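Local coordinates for protein aryl acylamidase (bacterium CSBL00001, PDB 4YJ6) that probably hydrolyses the amide bond of N-acylated arylamines, as a member of the amidase signature family of hydrolases, at residues 130-135 / 145-150; 204-209 / 463-468; 242-245 / 250-253. All coordinates share one frame; numbering follows the deposited sequence.

Interaction 1: 130-135 / 145-150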
# COMPACT_ATOMS: atom_id res chain seq x y z
N GLN A 130 8.25 -1.44 12.53
CA GLN A 130 8.24 -1.16 11.08
C GLN A 130 8.20 -2.45 10.29
O GLN A 130 8.70 -3.48 10.75
CB GLN A 130 9.51 -0.43 10.66
CG GLN A 130 9.72 0.90 11.38
CD GLN A 130 11.05 1.52 11.00
OE1 GLN A 130 12.03 0.81 10.77
NE2 GLN A 130 11.11 2.86 10.97
N THR A 131 7.66 -2.36 9.07
CA THR A 131 7.53 -3.50 8.18
C THR A 131 8.45 -3.42 6.96
O THR A 131 8.85 -2.34 6.54
CB THR A 131 6.06 -3.61 7.68
OG1 THR A 131 5.67 -2.35 7.11
CG2 THR A 131 5.12 -3.94 8.85
N ASN A 132 8.75 -4.59 6.38
CA ASN A 132 9.74 -4.72 5.31
C ASN A 132 9.26 -4.14 3.97
O ASN A 132 8.07 -4.22 3.64
CB ASN A 132 10.00 -6.22 5.10
CG ASN A 132 11.34 -6.51 4.42
OD1 ASN A 132 12.23 -5.69 4.42
ND2 ASN A 132 11.46 -7.71 3.85
N SER A 133 10.22 -3.60 3.21
CA SER A 133 10.01 -3.08 1.84
C SER A 133 11.24 -3.50 1.03
O SER A 133 12.32 -3.68 1.60
CB SER A 133 9.91 -1.52 1.89
OG SER A 133 10.01 -0.90 0.59
N PRO A 134 11.09 -3.65 -0.30
CA PRO A 134 12.24 -3.77 -1.19
C PRO A 134 13.02 -2.45 -1.24
O PRO A 134 12.50 -1.37 -0.89
CB PRO A 134 11.60 -4.01 -2.57
CG PRO A 134 10.30 -3.22 -2.48
CD PRO A 134 9.82 -3.52 -1.05
N VAL A 135 14.26 -2.54 -1.68
CA VAL A 135 15.15 -1.38 -1.68
C VAL A 135 14.55 -0.24 -2.49
O VAL A 135 14.16 -0.42 -3.62
CB VAL A 135 16.55 -1.76 -2.25
CG1 VAL A 135 17.38 -0.50 -2.53
CG2 VAL A 135 17.28 -2.75 -1.30
N THR A 145 18.46 -7.77 0.19
CA THR A 145 19.57 -8.61 0.66
C THR A 145 19.95 -8.41 2.11
O THR A 145 20.92 -9.01 2.56
CB THR A 145 20.82 -8.41 -0.19
OG1 THR A 145 21.26 -7.06 -0.10
CG2 THR A 145 20.53 -8.75 -1.64
N PHE A 146 19.22 -7.57 2.85
CA PHE A 146 19.57 -7.33 4.25
C PHE A 146 18.57 -8.03 5.16
O PHE A 146 18.95 -8.79 6.06
CB PHE A 146 19.64 -5.82 4.53
CG PHE A 146 20.01 -5.47 5.96
CD1 PHE A 146 21.12 -6.05 6.57
CD2 PHE A 146 19.27 -4.55 6.67
CE1 PHE A 146 21.47 -5.72 7.88
CE2 PHE A 146 19.60 -4.22 7.99
CZ PHE A 146 20.71 -4.82 8.59
N PHE A 147 17.27 -7.79 4.94
CA PHE A 147 16.25 -8.48 5.73
C PHE A 147 15.71 -9.73 5.05
O PHE A 147 15.25 -10.67 5.71
CB PHE A 147 15.05 -7.54 6.00
CG PHE A 147 15.41 -6.32 6.78
CD1 PHE A 147 15.29 -5.07 6.21
CD2 PHE A 147 15.89 -6.42 8.09
CE1 PHE A 147 15.61 -3.93 6.91
CE2 PHE A 147 16.21 -5.29 8.81
CZ PHE A 147 16.07 -4.03 8.23
N GLY A 148 15.73 -9.75 3.72
CA GLY A 148 15.21 -10.91 2.98
C GLY A 148 13.76 -10.75 2.54
O GLY A 148 13.17 -9.67 2.62
N PRO A 149 13.17 -11.84 2.04
CA PRO A 149 11.82 -11.72 1.47
C PRO A 149 10.69 -11.76 2.49
O PRO A 149 10.73 -12.52 3.46
CB PRO A 149 11.72 -12.97 0.57
CG PRO A 149 12.62 -13.99 1.25
CD PRO A 149 13.72 -13.21 1.91
N THR A 150 9.64 -10.96 2.27
CA THR A 150 8.44 -11.10 3.08
C THR A 150 7.48 -12.04 2.38
O THR A 150 7.10 -11.82 1.22
CB THR A 150 7.75 -9.74 3.33
OG1 THR A 150 8.62 -8.91 4.12
CG2 THR A 150 6.45 -9.92 4.09
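N132 reaches the loop 145-150 with its carboxamide, and ND2 of that one group serves two acceptors. The shorter but less straight bond, from N132 ND2 to G148 O, measures 2.9 Å. The other, from N132 ND2 to T150 OG1, is 3.1 Å long with an N-H...O angle of 154°; T150 OG1, while accepting here, donates in turn to N46 O. Both acceptors of the asparagine lie close to its amide plane, so the pair fixes the rotation of the carboxamide as well as its position. CG stands anti to the backbone N of N132 (chi1 -158°), which carries the group across to the loop. At the other end of the amide, OD1 of N132 takes a hydrogen bond from ND2 of N144, just before the loop segment, and also lies 3.6 Å from CD1 of F147. Amide and phenyl planes are almost perpendicular, 87° apart, and the two side chains run past each other in opposite directions. An alanine in place of N132 is likely to leave G148 O and T150 OG1 without this shared donor and the loop less firmly held to the strand end. N132 follows strand 126-131, the middle strand of a three-stranded mixed sheet; its side chain and that of F147 both touch V49 of the neighbouring strand 48-51, while T150 packs on A169 of helix 165-172.

Interaction 2: 204-209 / 463-468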
# COMPACT_ATOMS: atom_id res chain seq x y z
N ILE A 204 -4.98 12.11 -4.63
CA ILE A 204 -3.84 12.98 -4.33
C ILE A 204 -4.33 14.19 -3.49
O ILE A 204 -5.37 14.80 -3.75
CB ILE A 204 -3.06 13.38 -5.64
CG1 ILE A 204 -1.82 14.24 -5.28
CG2 ILE A 204 -3.98 14.19 -6.61
CD1 ILE A 204 -0.70 13.46 -4.44
N GLY A 205 -3.54 14.52 -2.46
CA GLY A 205 -3.89 15.63 -1.56
C GLY A 205 -4.80 15.27 -0.41
O GLY A 205 -5.01 16.10 0.47
N ARG A 206 -5.38 14.07 -0.42
CA ARG A 206 -6.31 13.66 0.64
C ARG A 206 -5.57 13.37 1.95
O ARG A 206 -5.99 13.82 3.01
CB ARG A 206 -7.08 12.39 0.17
CG ARG A 206 -8.14 11.90 1.17
CD ARG A 206 -9.28 12.92 1.32
NE ARG A 206 -10.04 12.97 0.08
CZ ARG A 206 -10.69 14.05 -0.37
NH1 ARG A 206 -10.68 15.20 0.28
NH2 ARG A 206 -11.40 13.95 -1.51
N VAL A 207 -4.48 12.62 1.88
CA VAL A 207 -3.60 12.37 3.05
C VAL A 207 -2.28 13.09 2.80
O VAL A 207 -1.69 12.98 1.71
CB VAL A 207 -3.34 10.84 3.18
CG1 VAL A 207 -2.34 10.50 4.33
CG2 VAL A 207 -4.65 10.10 3.38
N PRO A 208 -1.78 13.85 3.77
CA PRO A 208 -0.54 14.59 3.52
C PRO A 208 0.61 13.66 3.14
O PRO A 208 0.69 12.54 3.67
CB PRO A 208 -0.22 15.25 4.89
CG PRO A 208 -1.51 15.26 5.66
CD PRO A 208 -2.36 14.09 5.12
N PHE A 209 1.47 14.09 2.22
CA PHE A 209 2.70 13.36 1.95
C PHE A 209 3.83 14.36 2.03
O PHE A 209 3.77 15.40 1.36
CB PHE A 209 2.67 12.74 0.53
CG PHE A 209 3.73 11.67 0.37
CD1 PHE A 209 5.05 12.03 0.17
CD2 PHE A 209 3.39 10.34 0.51
CE1 PHE A 209 6.05 11.05 0.08
CE2 PHE A 209 4.38 9.33 0.41
CZ PHE A 209 5.72 9.69 0.19
N ASP A 463 -13.53 8.84 -9.50
CA ASP A 463 -13.18 10.12 -10.12
C ASP A 463 -12.23 10.84 -9.16
O ASP A 463 -12.12 10.48 -7.98
CB ASP A 463 -14.46 10.94 -10.29
CG ASP A 463 -14.31 12.15 -11.18
OD1 ASP A 463 -13.28 12.34 -11.85
OD2 ASP A 463 -15.29 12.92 -11.22
N ARG A 464 -11.53 11.85 -9.68
CA ARG A 464 -10.70 12.66 -8.77
C ARG A 464 -11.50 13.09 -7.55
O ARG A 464 -12.61 13.59 -7.67
CB ARG A 464 -10.12 13.89 -9.52
CG ARG A 464 -9.06 13.50 -10.60
CD ARG A 464 -7.63 13.18 -10.02
NE ARG A 464 -7.08 14.35 -9.38
CZ ARG A 464 -5.91 14.94 -9.63
NH1 ARG A 464 -4.96 14.49 -10.47
NH2 ARG A 464 -5.66 16.00 -8.93
N GLN A 465 -10.90 12.91 -6.37
CA GLN A 465 -11.48 13.31 -5.07
C GLN A 465 -12.74 12.54 -4.66
O GLN A 465 -13.40 12.91 -3.68
CB GLN A 465 -11.66 14.83 -4.97
CG GLN A 465 -10.30 15.50 -4.64
CD GLN A 465 -10.31 16.98 -4.96
OE1 GLN A 465 -10.77 17.79 -4.17
NE2 GLN A 465 -9.85 17.33 -6.14
N ALA A 466 -13.06 11.46 -5.38
CA ALA A 466 -14.24 10.67 -5.03
C ALA A 466 -13.89 9.49 -4.13
O ALA A 466 -14.33 8.35 -4.33
CB ALA A 466 -14.98 10.20 -6.33
N ASP A 467 -13.11 9.75 -3.09
CA ASP A 467 -12.75 8.71 -2.13
C ASP A 467 -13.98 8.03 -1.54
O ASP A 467 -13.98 6.81 -1.34
CB ASP A 467 -11.97 9.32 -0.96
CG ASP A 467 -10.70 10.02 -1.41
OD1 ASP A 467 -10.83 11.07 -2.06
OD2 ASP A 467 -9.60 9.48 -1.13
N LEU A 468 -15.03 8.80 -1.25
CA LEU A 468 -16.18 8.16 -0.58
C LEU A 468 -16.90 7.21 -1.57
O LEU A 468 -17.43 6.19 -1.16
CB LEU A 468 -17.19 9.22 -0.09
CG LEU A 468 -16.64 10.13 1.03
CD1 LEU A 468 -17.74 10.97 1.70
CD2 LEU A 468 -15.95 9.33 2.04
O HOH W 1 -12.07 16.76 -1.89
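OD1 of D467 is gripped by two nitrogens of one arginine: R206 NE and R206 NH2 each stand 3.0 Å from D467 OD1, a side-on salt bridge that converges on a single oxygen. It joins the loop after strand 198-201 to the first turn of helix 467-480, which is entered through a type II beta turn from D463 to A466, with A466 as N-cap. D467 OD1 lies in the guanidinium plane, whereas both donors approach from the same face of the carboxylate, and the two planes are 74° apart. The chain of R206 bends at chi2 and chi3 (66° and 68°), curving so that NE as well as NH2 faces the aspartate. S203 OG, just before the loop segment, is a further hydrogen-bond partner of OD1. Its position in the first turn of the helix would probably add to the stabilisation of the carboxylate's negative charge.

The same guanidinium edge continues to Q465, whose backbone O lies 3.1 Å from R206 NH2. A water accepts from NH2 of R206 and donates to OE1 of Q465, extending the link to the exposed side chain of the turn. At the other end of the contact a methyl packs on a guanidinium face: R464, bent at chi2 and chi3, has its NH1 bonded to S439 O and Y221 OH and offers that face to I204. The methyl CG2 of I204 sits over it toward its rim, 3.4 Å from R464 NH2.

Interaction 3: 242-245 / 250-253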
# COMPACT_ATOMS: atom_id res chain seq x y z
N HIS A 242 -6.56 11.35 6.75
CA HIS A 242 -6.79 12.44 5.78
C HIS A 242 -6.79 13.79 6.49
O HIS A 242 -6.97 13.89 7.72
CB HIS A 242 -8.08 12.23 4.97
CG HIS A 242 -9.30 12.82 5.63
ND1 HIS A 242 -9.91 12.22 6.71
CD2 HIS A 242 -10.03 13.92 5.33
CE1 HIS A 242 -10.96 12.95 7.07
NE2 HIS A 242 -11.06 13.98 6.25
N GLY A 243 -6.58 14.85 5.69
CA GLY A 243 -6.80 16.20 6.16
C GLY A 243 -5.72 17.19 5.74
O GLY A 243 -4.61 16.82 5.40
N PHE A 244 -6.08 18.45 5.77
CA PHE A 244 -5.22 19.54 5.31
C PHE A 244 -3.88 19.59 6.05
O PHE A 244 -3.81 19.45 7.28
CB PHE A 244 -5.98 20.86 5.52
CG PHE A 244 -5.21 22.07 5.10
CD1 PHE A 244 -4.93 22.29 3.76
CD2 PHE A 244 -4.77 23.00 6.04
CE1 PHE A 244 -4.22 23.41 3.36
CE2 PHE A 244 -4.05 24.14 5.65
CZ PHE A 244 -3.79 24.36 4.32
N ASP A 245 -2.81 19.82 5.28
CA ASP A 245 -1.52 20.17 5.85
C ASP A 245 -0.87 21.12 4.84
O ASP A 245 -0.59 20.69 3.70
CB ASP A 245 -0.66 18.92 6.02
CG ASP A 245 0.70 19.20 6.62
OD1 ASP A 245 1.17 20.34 6.54
OD2 ASP A 245 1.28 18.28 7.20
N ALA A 250 0.03 19.54 -2.59
CA ALA A 250 -1.22 19.07 -3.19
C ALA A 250 -2.37 19.04 -2.20
O ALA A 250 -3.47 18.65 -2.57
CB ALA A 250 -1.00 17.66 -3.76
N SER A 251 -2.13 19.43 -0.95
CA SER A 251 -3.09 19.15 0.11
C SER A 251 -4.45 19.77 -0.15
O SER A 251 -4.55 20.95 -0.52
CB SER A 251 -2.57 19.71 1.46
OG SER A 251 -3.43 19.29 2.49
N LEU A 252 -5.51 18.99 0.13
CA LEU A 252 -6.88 19.47 0.01
C LEU A 252 -7.41 19.97 1.34
O LEU A 252 -7.27 19.30 2.35
CB LEU A 252 -7.77 18.28 -0.41
CG LEU A 252 -7.29 17.62 -1.70
CD1 LEU A 252 -8.13 16.36 -1.96
CD2 LEU A 252 -7.39 18.55 -2.92
N ARG A 253 -8.02 21.15 1.36
CA ARG A 253 -8.50 21.68 2.62
C ARG A 253 -9.97 21.28 2.78
O ARG A 253 -10.89 22.10 2.71
CB ARG A 253 -8.31 23.19 2.68
CG ARG A 253 -8.41 23.64 4.14
CD ARG A 253 -8.73 25.00 4.16
NE ARG A 253 -7.55 25.81 4.21
CZ ARG A 253 -7.00 26.30 5.33
NH1 ARG A 253 -7.45 26.00 6.52
NH2 ARG A 253 -5.93 27.08 5.24
O HOH W 2 -3.37 16.65 2.86
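F244 and R253 bring the two backbones closest, their CA atoms 4.8 Å apart, where segments 242-245 and 250-253 face each other across a short loop with neither helix nor strand. One direct hydrogen bond ties them: the backbone N of D245 donates to OG of S251 over 2.9 Å, nearly straight at 165°. G243 adopts a positive phi, a conformation that suits glycine, and its carbonyl turns toward a water. That water lies 2.8 Å from G243 O, to which it probably donates, and 2.7 Å from S251 OG, making a second, solvent-mediated link between the segments.

S251 thus supplies the polar link of the contact. OG of S251, anti to the backbone N, reaches segment 242-245 and also comes to 3.6 Å from CD1 of F244. Beyond it the side chains form a cation-pi stack. The guanidinium of R253 lies flat over one face of the F244 ring, the planes 23° apart and CZ 4.0 Å from the ring centroid. The arginine follows the ring with its aliphatic part too: CG makes a CH-pi contact over the same face, and the bend at chi3 (-92°) lays the guanidinium down on the phenyl instead of letting the chain run past it. NH2 of R253, 3.5 Å from CE2 of F244, is the closest of the nitrogens to the ring. Near the plane of the ring, at its edge, lies the carbonyl O of L252.

This is a surface contact, and it illustrates how a charged side chain can cover an aromatic one at the rim of a protein. It follows helix 231-241 directly, H242 being the first residue beyond it, and precedes strand 270-273. Backbone bonds from G243 to R206 and from L252 to G205 fasten both segments to the loop between strands 198-201 and 223-228.

In the fold
Along the chain, interaction 1 closes before interaction 2 opens, and interaction 3 falls within the long span that separates the two segments of interaction 2. Interactions 2 and 3 are close neighbours, their centres about 9 Å apart on the same side of the chain's centre, and they meet through the backbone of 204-209. Interaction 1 lies on the opposite side, its centre about 28 Å from that of interaction 2 and about 31 Å from that of interaction 3. It borders the three-stranded sheet, whereas 204-209 and 463-468 follow strands 198-201 and 454-462 of the eight-stranded sheet. Interactions 1 and 3 join segments close in sequence, while interaction 2 brings together distant parts of the amidase fold.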